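PDB 5MZ5: ALDH21) from Physcomitrella patens subsp. patens, which catalyses the NADP+-dependent oxidation of succinic semialdehyde to succinate, as a member of the aldehyde dehydrogenase family. Local coordinates for residues E99-L104 with V146-S151; T123-K128 with S215-S220; R134-R139 with N189-L194; I203-P208 with Y496-M501. All blocks are in the same frame, centred on the assembly; numbering follows the deposited sequence.

Contact 1 (E99-L104 with V146-S151); sequences ERKAVL and VAAEES
Two antiparallel helices, 97-113 and 130-151, pack here at close quarters: R100, K101 and L104 lie against A147, A148 and S151, with local axes 8.2 Å apart at an angle of 172°. Small residues permit the closeness. K101 and A148 are the nearest pair, their CA atoms 4.6 Å apart, and L104 CB rests on A148 CB at 3.8 Å. L104 CD1 reaches over the backbone of the other helix, 3.6 Å from A147 O, while both leucine methyls touch A147 CB. S151 OG turns back into its own helix to donate to A148 O at 2.7 Å, and S151 OG also lies 3.3 Å from K101 CA and CB. The aliphatic chain of K101, extended with CG anti to the backbone N (chi1 -169°), runs past A148 O; its NZ leaves this helix pair and forms a salt bridge with E149 of the second subunit. R100 bends at chi3, bringing NH1 to S151 O at 2.8 Å; the carbonyl is met in its plane, although the N-H points off line (131°). R100 NE donates to A204 O of helix 193-205. One guanidinium thus serves carbonyl oxygens of two different helices, beside alanine and leucine packing.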
# COMPACT_ATOMS: atom_id res chain seq x y z
N GLU A 99 -15.46 10.90 14.58
CA GLU A 99 -16.91 10.96 14.77
C GLU A 99 -17.57 9.77 14.11
O GLU A 99 -18.47 9.18 14.70
CB GLU A 99 -17.52 12.28 14.23
CG GLU A 99 -17.09 13.50 15.02
CD GLU A 99 -17.71 14.81 14.57
OE1 GLU A 99 -18.36 15.47 15.42
OE2 GLU A 99 -17.55 15.18 13.38
N ARG A 100 -17.10 9.40 12.90
CA ARG A 100 -17.60 8.22 12.17
C ARG A 100 -17.26 6.97 12.99
O ARG A 100 -18.13 6.11 13.17
CB ARG A 100 -17.01 8.12 10.74
CG ARG A 100 -17.38 9.31 9.86
CD ARG A 100 -17.03 9.07 8.40
NE ARG A 100 -15.64 8.64 8.19
CZ ARG A 100 -14.62 9.47 7.96
NH1 ARG A 100 -13.40 8.99 7.77
NH2 ARG A 100 -14.82 10.78 7.90
N LYS A 101 -16.03 6.92 13.57
CA LYS A 101 -15.58 5.84 14.44
C LYS A 101 -16.46 5.71 15.69
O LYS A 101 -16.82 4.60 16.06
CB LYS A 101 -14.13 6.06 14.86
CG LYS A 101 -13.51 4.84 15.55
CD LYS A 101 -12.10 5.11 16.02
CE LYS A 101 -11.45 3.83 16.47
NZ LYS A 101 -10.28 4.07 17.34
N ALA A 102 -16.75 6.85 16.36
CA ALA A 102 -17.58 6.90 17.56
C ALA A 102 -18.98 6.32 17.31
O ALA A 102 -19.49 5.60 18.17
CB ALA A 102 -17.66 8.32 18.12
N VAL A 103 -19.59 6.60 16.12
CA VAL A 103 -20.91 6.05 15.75
C VAL A 103 -20.81 4.51 15.73
O VAL A 103 -21.61 3.83 16.38
CB VAL A 103 -21.44 6.58 14.38
CG1 VAL A 103 -22.75 5.88 13.98
CG2 VAL A 103 -21.61 8.10 14.37
N LEU A 104 -19.82 3.99 14.99
CA LEU A 104 -19.60 2.55 14.81
C LEU A 104 -19.28 1.83 16.12
O LEU A 104 -19.74 0.71 16.32
CB LEU A 104 -18.54 2.29 13.72
CG LEU A 104 -18.91 2.78 12.33
CD1 LEU A 104 -17.70 3.05 11.50
CD2 LEU A 104 -19.88 1.82 11.64
N VAL A 146 -14.67 -3.89 12.65
CA VAL A 146 -13.74 -3.71 11.53
C VAL A 146 -14.01 -2.32 10.90
O VAL A 146 -13.05 -1.59 10.62
CB VAL A 146 -13.82 -4.85 10.46
CG1 VAL A 146 -12.98 -4.52 9.23
CG2 VAL A 146 -13.39 -6.19 11.05
N ALA A 147 -15.30 -1.94 10.72
CA ALA A 147 -15.67 -0.66 10.13
C ALA A 147 -15.21 0.51 10.99
O ALA A 147 -14.69 1.48 10.43
CB ALA A 147 -17.17 -0.58 9.88
N ALA A 148 -15.34 0.39 12.34
CA ALA A 148 -14.87 1.43 13.27
C ALA A 148 -13.36 1.68 13.06
O ALA A 148 -12.94 2.84 12.98
CB ALA A 148 -15.13 1.00 14.72
N GLU A 149 -12.57 0.59 12.91
CA GLU A 149 -11.12 0.68 12.71
C GLU A 149 -10.74 1.21 11.35
O GLU A 149 -9.75 1.93 11.23
CB GLU A 149 -10.47 -0.69 12.97
CG GLU A 149 -10.72 -1.14 14.39
CD GLU A 149 -10.47 -2.60 14.68
OE1 GLU A 149 -10.00 -3.34 13.79
OE2 GLU A 149 -10.79 -3.01 15.82
N GLU A 150 -11.53 0.85 10.32
CA GLU A 150 -11.32 1.30 8.95
C GLU A 150 -11.70 2.78 8.75
O GLU A 150 -11.09 3.44 7.91
CB GLU A 150 -12.06 0.41 7.94
CG GLU A 150 -11.51 -1.01 7.81
CD GLU A 150 -10.06 -1.18 7.37
OE1 GLU A 150 -9.47 -2.23 7.71
OE2 GLU A 150 -9.53 -0.29 6.67
N SER A 151 -12.70 3.28 9.51
CA SER A 151 -13.16 4.68 9.41
C SER A 151 -12.05 5.73 9.64
O SER A 151 -12.13 6.83 9.09
CB SER A 151 -14.34 4.94 10.35
OG SER A 151 -13.93 5.01 11.70

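Contact 2 (T123-K128 with S215-S220); sequences TMESGK and SRTPLS
E125, near the end of helix 115-126, turns its carboxylate onto the N-terminal end of helix 219-229, in the strand-to-helix connection that follows strand 209-212 of the Rossmann-type coenzyme domain. Its CG stands between the backbone N and the carbonyl carbon (chi1 74°), and the chain, extended beyond CG, runs roughly perpendicular to T217 and carries the carboxylate to L219 and S220. The two oxygens divide the work. OE1 takes the L219 N-H at 2.9 Å on its syn lone pair. OE2 is gripped twice, by S220 OG at 2.7 Å nearly along the C-O bond and by S220 N at 3.2 Å, tilted 26° out of the carboxylate plane. Three bonds from two successive residues fix the rotation of the group, and the helix end would be expected to favour its negative charge. M124 CE meets L219 CD1 at 3.5 Å, these side chains too being roughly perpendicular. S126 OG accepts from K128 N in an ST turn and also bonds L122 O. The connection itself carries S215, which binds NADP+. K61 NZ bonds both E125 O and R216 O, and T217 CG2 packs 3.3 Å from E125 O.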
# COMPACT_ATOMS: atom_id res chain seq x y z
N THR A 123 -33.54 -15.59 15.27
CA THR A 123 -34.07 -16.95 15.18
C THR A 123 -35.57 -16.94 14.86
O THR A 123 -36.03 -17.67 13.98
CB THR A 123 -33.74 -17.71 16.47
OG1 THR A 123 -32.36 -18.01 16.42
CG2 THR A 123 -34.54 -19.03 16.62
N MET A 124 -36.32 -16.08 15.56
CA MET A 124 -37.75 -15.92 15.37
C MET A 124 -38.11 -15.54 13.91
O MET A 124 -38.91 -16.24 13.28
CB MET A 124 -38.30 -14.91 16.41
CG MET A 124 -39.81 -14.75 16.42
SD MET A 124 -40.37 -13.61 15.12
CE MET A 124 -39.97 -12.04 15.91
N GLU A 125 -37.54 -14.43 13.40
CA GLU A 125 -37.90 -13.97 12.06
C GLU A 125 -37.24 -14.72 10.90
O GLU A 125 -37.74 -14.64 9.79
CB GLU A 125 -37.67 -12.46 11.92
CG GLU A 125 -36.20 -12.07 11.82
CD GLU A 125 -35.94 -10.61 11.52
OE1 GLU A 125 -36.91 -9.89 11.20
OE2 GLU A 125 -34.76 -10.19 11.59
N SER A 126 -36.09 -15.38 11.14
CA SER A 126 -35.40 -16.07 10.05
C SER A 126 -35.56 -17.59 10.08
O SER A 126 -35.37 -18.24 9.05
CB SER A 126 -33.92 -15.68 10.00
OG SER A 126 -33.18 -16.34 11.01
N GLY A 127 -35.88 -18.13 11.25
CA GLY A 127 -36.00 -19.57 11.42
C GLY A 127 -34.66 -20.27 11.61
O GLY A 127 -34.61 -21.50 11.67
N LYS A 128 -33.55 -19.51 11.69
CA LYS A 128 -32.23 -20.12 11.87
C LYS A 128 -32.04 -20.57 13.32
O LYS A 128 -32.50 -19.88 14.23
CB LYS A 128 -31.08 -19.24 11.35
CG LYS A 128 -30.67 -18.05 12.24
CD LYS A 128 -29.52 -17.23 11.65
CE LYS A 128 -29.86 -16.63 10.30
NZ LYS A 128 -28.66 -16.55 9.42
N SER A 215 -38.76 -7.84 3.50
CA SER A 215 -40.06 -7.78 4.15
C SER A 215 -40.35 -8.97 5.07
O SER A 215 -41.06 -8.79 6.06
CB SER A 215 -41.17 -7.58 3.12
OG SER A 215 -41.16 -6.22 2.73
N ARG A 216 -39.77 -10.14 4.79
CA ARG A 216 -39.91 -11.34 5.63
C ARG A 216 -39.09 -11.25 6.91
O ARG A 216 -39.46 -11.86 7.91
CB ARG A 216 -39.53 -12.60 4.84
CG ARG A 216 -40.73 -13.28 4.20
CD ARG A 216 -40.36 -14.60 3.52
NE ARG A 216 -39.59 -14.39 2.30
CZ ARG A 216 -39.49 -15.27 1.30
NH1 ARG A 216 -40.13 -16.43 1.36
NH2 ARG A 216 -38.75 -14.99 0.23
N THR A 217 -37.93 -10.54 6.87
CA THR A 217 -37.01 -10.43 8.01
C THR A 217 -36.56 -8.95 8.26
O THR A 217 -35.36 -8.69 8.23
CB THR A 217 -35.78 -11.33 7.76
OG1 THR A 217 -35.10 -10.84 6.60
CG2 THR A 217 -36.11 -12.81 7.62
N PRO A 218 -37.46 -7.99 8.57
CA PRO A 218 -37.00 -6.60 8.74
C PRO A 218 -36.57 -6.18 10.13
O PRO A 218 -36.03 -5.09 10.28
CB PRO A 218 -38.24 -5.79 8.32
CG PRO A 218 -39.38 -6.64 8.76
CD PRO A 218 -38.94 -8.08 8.67
N LEU A 219 -36.87 -6.98 11.15
CA LEU A 219 -36.67 -6.59 12.55
C LEU A 219 -35.24 -6.37 12.95
O LEU A 219 -34.99 -5.50 13.78
CB LEU A 219 -37.35 -7.57 13.51
CG LEU A 219 -38.77 -8.00 13.17
CD1 LEU A 219 -39.23 -9.06 14.13
CD2 LEU A 219 -39.75 -6.79 13.14
N SER A 220 -34.30 -7.14 12.36
CA SER A 220 -32.86 -7.04 12.62
C SER A 220 -32.36 -5.69 12.14
O SER A 220 -31.59 -5.02 12.85
CB SER A 220 -32.09 -8.17 11.95
OG SER A 220 -32.38 -9.39 12.60

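Contact 3 (R134-R139 with N189-L194); sequences RGEVTR and NFPLNL. With GOL (glycerol), chain E.
In this aldehyde dehydrogenase fold, E136 of helix 130-151 reaches the loop that leads into the N-terminal end of helix 193-205, beside the succinate site, to which R139 and N189 belong. The tight part centres on E136 OE1. The E136 chain is extended, with CG anti to the backbone N (chi1 -179°), and OE1 enters the turn to accept two successive N-H groups: N193 N at 2.9 Å, nearly straight (169°) on the anti lone pair, and L192 N at 2.9 Å, almost head-on to the oxygen. OE2 forms a salt bridge with K128, whose charge also lies against the F190 ring in a cation-pi contact, so both carboxylate oxygens are satisfied in a buried place. F190 CD2 packs 3.6 Å from E136 CD, with ring and carboxylate planes 52° apart, and V137 CG2 meets L192 CD2 at 4.0 Å.

The pocket side is looser and is bridged by a glycerol molecule. R139, whose NE is paired with D477, bends at chi3 and sends NH1 to glycerol O2 at 3.1 Å, while its NH2 makes a weaker bond to the same oxygen. N193 OD1 lies over one face of the guanidinium without bonding to it. Y481, another succinate-binding residue, also bonds the glycerol. Glycerol O1 sits 3.3 Å above one face of the F190 ring, offset toward the rim, and donates to N193 OD1 at 2.9 Å.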
# COMPACT_ATOMS: atom_id res chain seq x y z
N ARG A 134 -26.77 -16.58 17.23
CA ARG A 134 -25.74 -16.02 18.14
C ARG A 134 -24.44 -15.80 17.38
O ARG A 134 -23.83 -14.75 17.54
CB ARG A 134 -25.50 -16.92 19.37
CG ARG A 134 -26.68 -16.89 20.34
CD ARG A 134 -26.35 -17.57 21.66
NE ARG A 134 -27.56 -17.76 22.46
CZ ARG A 134 -28.05 -18.95 22.80
NH1 ARG A 134 -27.42 -20.07 22.44
NH2 ARG A 134 -29.17 -19.04 23.50
N GLY A 135 -24.09 -16.76 16.50
CA GLY A 135 -22.93 -16.68 15.62
C GLY A 135 -23.05 -15.49 14.67
O GLY A 135 -22.06 -14.78 14.44
N GLU A 136 -24.27 -15.22 14.17
CA GLU A 136 -24.55 -14.07 13.29
C GLU A 136 -24.42 -12.72 14.02
O GLU A 136 -23.98 -11.75 13.39
CB GLU A 136 -25.90 -14.22 12.58
CG GLU A 136 -26.20 -13.06 11.65
CD GLU A 136 -27.42 -13.12 10.75
OE1 GLU A 136 -27.69 -12.12 10.07
OE2 GLU A 136 -28.12 -14.15 10.75
N VAL A 137 -24.82 -12.65 15.31
CA VAL A 137 -24.71 -11.42 16.12
C VAL A 137 -23.20 -11.12 16.39
O VAL A 137 -22.77 -9.99 16.20
CB VAL A 137 -25.61 -11.40 17.38
CG1 VAL A 137 -25.56 -10.05 18.08
CG2 VAL A 137 -27.07 -11.73 17.02
N THR A 138 -22.39 -12.16 16.69
CA THR A 138 -20.94 -12.06 16.91
C THR A 138 -20.26 -11.55 15.64
O THR A 138 -19.38 -10.71 15.71
CB THR A 138 -20.36 -13.44 17.31
OG1 THR A 138 -21.03 -13.91 18.48
CG2 THR A 138 -18.85 -13.41 17.56
N ARG A 139 -20.65 -12.09 14.48
CA ARG A 139 -20.06 -11.69 13.21
C ARG A 139 -20.45 -10.25 12.86
O ARG A 139 -19.63 -9.54 12.28
CB ARG A 139 -20.46 -12.67 12.11
CG ARG A 139 -19.68 -13.99 12.16
CD ARG A 139 -20.04 -14.88 10.98
NE ARG A 139 -19.68 -14.24 9.72
CZ ARG A 139 -20.19 -14.55 8.54
NH1 ARG A 139 -21.08 -15.53 8.43
NH2 ARG A 139 -19.82 -13.87 7.46
N ASN A 189 -31.80 -14.21 4.38
CA ASN A 189 -31.00 -15.34 4.91
C ASN A 189 -29.99 -14.97 6.03
O ASN A 189 -29.71 -15.82 6.89
CB ASN A 189 -30.33 -16.14 3.80
CG ASN A 189 -29.34 -15.37 2.97
OD1 ASN A 189 -29.67 -14.44 2.23
ND2 ASN A 189 -28.11 -15.82 2.99
N PHE A 190 -29.45 -13.73 6.02
CA PHE A 190 -28.60 -13.23 7.13
C PHE A 190 -29.10 -11.80 7.33
O PHE A 190 -28.43 -10.86 6.90
CB PHE A 190 -27.09 -13.25 6.81
CG PHE A 190 -26.41 -14.59 6.96
CD1 PHE A 190 -26.45 -15.53 5.92
CD2 PHE A 190 -25.71 -14.91 8.11
CE1 PHE A 190 -25.83 -16.78 6.07
CE2 PHE A 190 -25.09 -16.16 8.26
CZ PHE A 190 -25.15 -17.08 7.23
N PRO A 191 -30.31 -11.62 7.91
CA PRO A 191 -30.91 -10.28 7.96
C PRO A 191 -30.22 -9.25 8.85
O PRO A 191 -30.60 -8.07 8.81
CB PRO A 191 -32.34 -10.53 8.41
CG PRO A 191 -32.30 -11.81 9.13
CD PRO A 191 -31.24 -12.63 8.47
N LEU A 192 -29.23 -9.67 9.63
CA LEU A 192 -28.47 -8.73 10.43
C LEU A 192 -27.08 -8.52 9.83
O LEU A 192 -26.72 -7.39 9.51
CB LEU A 192 -28.41 -9.17 11.91
CG LEU A 192 -27.64 -8.26 12.86
CD1 LEU A 192 -28.39 -6.95 13.13
CD2 LEU A 192 -27.31 -8.98 14.15
N ASN A 193 -26.32 -9.62 9.63
CA ASN A 193 -24.97 -9.57 9.09
C ASN A 193 -24.89 -9.00 7.68
O ASN A 193 -24.00 -8.21 7.41
CB ASN A 193 -24.27 -10.94 9.18
CG ASN A 193 -22.79 -10.87 8.80
OD1 ASN A 193 -22.40 -11.27 7.70
ND2 ASN A 193 -21.99 -10.22 9.61
N LEU A 194 -25.81 -9.39 6.78
CA LEU A 194 -25.75 -8.91 5.41
C LEU A 194 -26.26 -7.46 5.29
O LEU A 194 -25.91 -6.77 4.33
CB LEU A 194 -26.39 -9.87 4.39
CG LEU A 194 -25.58 -11.20 4.21
CD1 LEU A 194 -26.32 -12.22 3.33
CD2 LEU A 194 -24.18 -10.95 3.65
C1 GOL E . -22.29 -13.86 5.20
O1 GOL E . -23.28 -13.58 6.18
C2 GOL E . -22.38 -15.30 4.72
O2 GOL E . -21.44 -16.10 5.44
C3 GOL E . -22.08 -15.38 3.24
O3 GOL E . -23.10 -14.76 2.46

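Contact 4 (I203-P208 with Y496-M501); sequences IAVGCP and YAMDDM
The flat group that matters between V205, C207 and M501 is a backbone one, the M501 carbonyl; no aromatic ring or planar side chain takes part. V205 CG1 lies above this carbonyl, 3.4 Å from M501 O, and C207 SG comes to the same oxygen from another direction at 3.5 Å. Neither approach is a hydrogen bond, and none crosses between the segments: the contact is apolar packing.

In the fold, the contact closes the C-terminal ends of two helices against each other. Helix 193-205 finishes in a Schellman motif: G206 is the C-prime residue with positive phi (101°), its N bonding I203 O, while C207 N bonds A202 O. The chain then passes through P208, backbone-bonded to V182, into strand 209-212 of the Rossmann-type sheet. Helix 494-500 gives way to strand 502-510, and M501 is itself backbone-bonded to I179.

M498 makes the rest of the contact, with A204 and V205. V205 CG2 rests on M498 CB at 3.7 Å, and the two side chains run alongside each other in opposing senses. The methionine chain is bent at chi3 (73°), which folds CE back beside V205 CG2 and against A204 CB at 3.7 Å. M501 begins by pointing its CB at the partner, 4.1 Å from C207 SG, but its extended chain then leads off to P201 and A202 of helix 193-205.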
# COMPACT_ATOMS: atom_id res chain seq x y z
N ILE A 203 -21.32 4.19 6.96
CA ILE A 203 -21.01 5.03 8.12
C ILE A 203 -19.47 5.26 8.22
O ILE A 203 -19.06 6.39 8.43
CB ILE A 203 -21.62 4.45 9.43
CG1 ILE A 203 -23.17 4.45 9.35
CG2 ILE A 203 -21.13 5.23 10.66
CD1 ILE A 203 -23.89 3.57 10.38
N ALA A 204 -18.65 4.22 7.99
CA ALA A 204 -17.19 4.31 8.04
C ALA A 204 -16.63 5.33 7.03
O ALA A 204 -15.61 5.98 7.29
CB ALA A 204 -16.56 2.94 7.82
N VAL A 205 -17.31 5.48 5.89
CA VAL A 205 -16.97 6.38 4.80
C VAL A 205 -17.62 7.78 4.95
O VAL A 205 -16.99 8.78 4.63
CB VAL A 205 -17.30 5.68 3.46
CG1 VAL A 205 -17.59 6.67 2.34
CG2 VAL A 205 -16.20 4.71 3.07
N GLY A 206 -18.85 7.83 5.44
CA GLY A 206 -19.59 9.07 5.60
C GLY A 206 -20.60 9.27 4.48
O GLY A 206 -20.74 10.39 3.96
N CYS A 207 -21.31 8.19 4.10
CA CYS A 207 -22.38 8.19 3.09
C CYS A 207 -23.73 8.11 3.79
O CYS A 207 -23.94 7.14 4.51
CB CYS A 207 -22.24 7.01 2.13
SG CYS A 207 -21.01 7.22 0.84
N PRO A 208 -24.70 8.99 3.48
CA PRO A 208 -26.07 8.77 4.00
C PRO A 208 -26.70 7.60 3.21
O PRO A 208 -26.28 7.30 2.09
CB PRO A 208 -26.78 10.09 3.72
CG PRO A 208 -26.09 10.63 2.52
CD PRO A 208 -24.65 10.18 2.60
N TYR A 496 -13.31 -3.43 1.39
CA TYR A 496 -13.66 -3.53 -0.05
C TYR A 496 -15.01 -2.88 -0.34
O TYR A 496 -15.13 -2.19 -1.35
CB TYR A 496 -13.62 -5.01 -0.52
CG TYR A 496 -12.34 -5.70 -0.11
CD1 TYR A 496 -12.24 -6.36 1.12
CD2 TYR A 496 -11.21 -5.66 -0.92
CE1 TYR A 496 -11.05 -6.96 1.53
CE2 TYR A 496 -10.01 -6.25 -0.51
CZ TYR A 496 -9.94 -6.92 0.69
OH TYR A 496 -8.77 -7.52 1.06
N ALA A 497 -16.03 -3.07 0.56
CA ALA A 497 -17.33 -2.41 0.40
C ALA A 497 -17.13 -0.89 0.49
O ALA A 497 -17.73 -0.16 -0.31
CB ALA A 497 -18.32 -2.87 1.47
N MET A 498 -16.23 -0.43 1.40
CA MET A 498 -15.88 1.00 1.53
C MET A 498 -15.34 1.59 0.24
O MET A 498 -15.71 2.70 -0.10
CB MET A 498 -14.89 1.23 2.67
CG MET A 498 -15.53 1.08 4.00
SD MET A 498 -14.31 0.99 5.31
CE MET A 498 -13.78 2.74 5.34
N ASP A 499 -14.49 0.83 -0.50
CA ASP A 499 -13.94 1.27 -1.80
C ASP A 499 -15.02 1.69 -2.80
O ASP A 499 -14.87 2.71 -3.48
CB ASP A 499 -13.06 0.17 -2.42
CG ASP A 499 -11.61 0.24 -2.03
OD1 ASP A 499 -10.98 1.31 -2.26
OD2 ASP A 499 -11.08 -0.79 -1.55
N ASP A 500 -16.13 0.92 -2.88
CA ASP A 500 -17.24 1.19 -3.78
C ASP A 500 -18.09 2.40 -3.37
O ASP A 500 -18.79 2.97 -4.20
CB ASP A 500 -18.11 -0.07 -3.96
CG ASP A 500 -17.35 -1.20 -4.65
OD1 ASP A 500 -16.67 -0.94 -5.66
OD2 ASP A 500 -17.36 -2.32 -4.14
N MET A 501 -18.00 2.81 -2.09
CA MET A 501 -18.69 3.99 -1.54
C MET A 501 -17.79 5.23 -1.54
O MET A 501 -18.13 6.27 -0.96
CB MET A 501 -19.21 3.68 -0.14
CG MET A 501 -20.35 2.72 -0.16
SD MET A 501 -20.76 2.06 1.45
CE MET A 501 -21.82 0.70 0.98

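The four contacts fall into two pairs within one aldehyde dehydrogenase chain. Contacts 1 and 4 have centres 11 Å apart and touch directly; contacts 2 and 3, also 11 Å apart between centres, touch near the substrate and coenzyme sites. The centre of contact 2 lies 27 Å from that of contact 1 and 26 Å from that of contact 4. Helix 130-151 joins the two pairs through contact 3, whose centre is 19 Å from that of contact 1, while helix 193-205 starts in contact 3 and finishes in contact 4. Along the chain, contact 3 is nested inside contact 2, contact 1 crosses both, and contact 4 reaches the C-terminal region. The same two helices therefore connect the pocket with the packing beside the subunit interface.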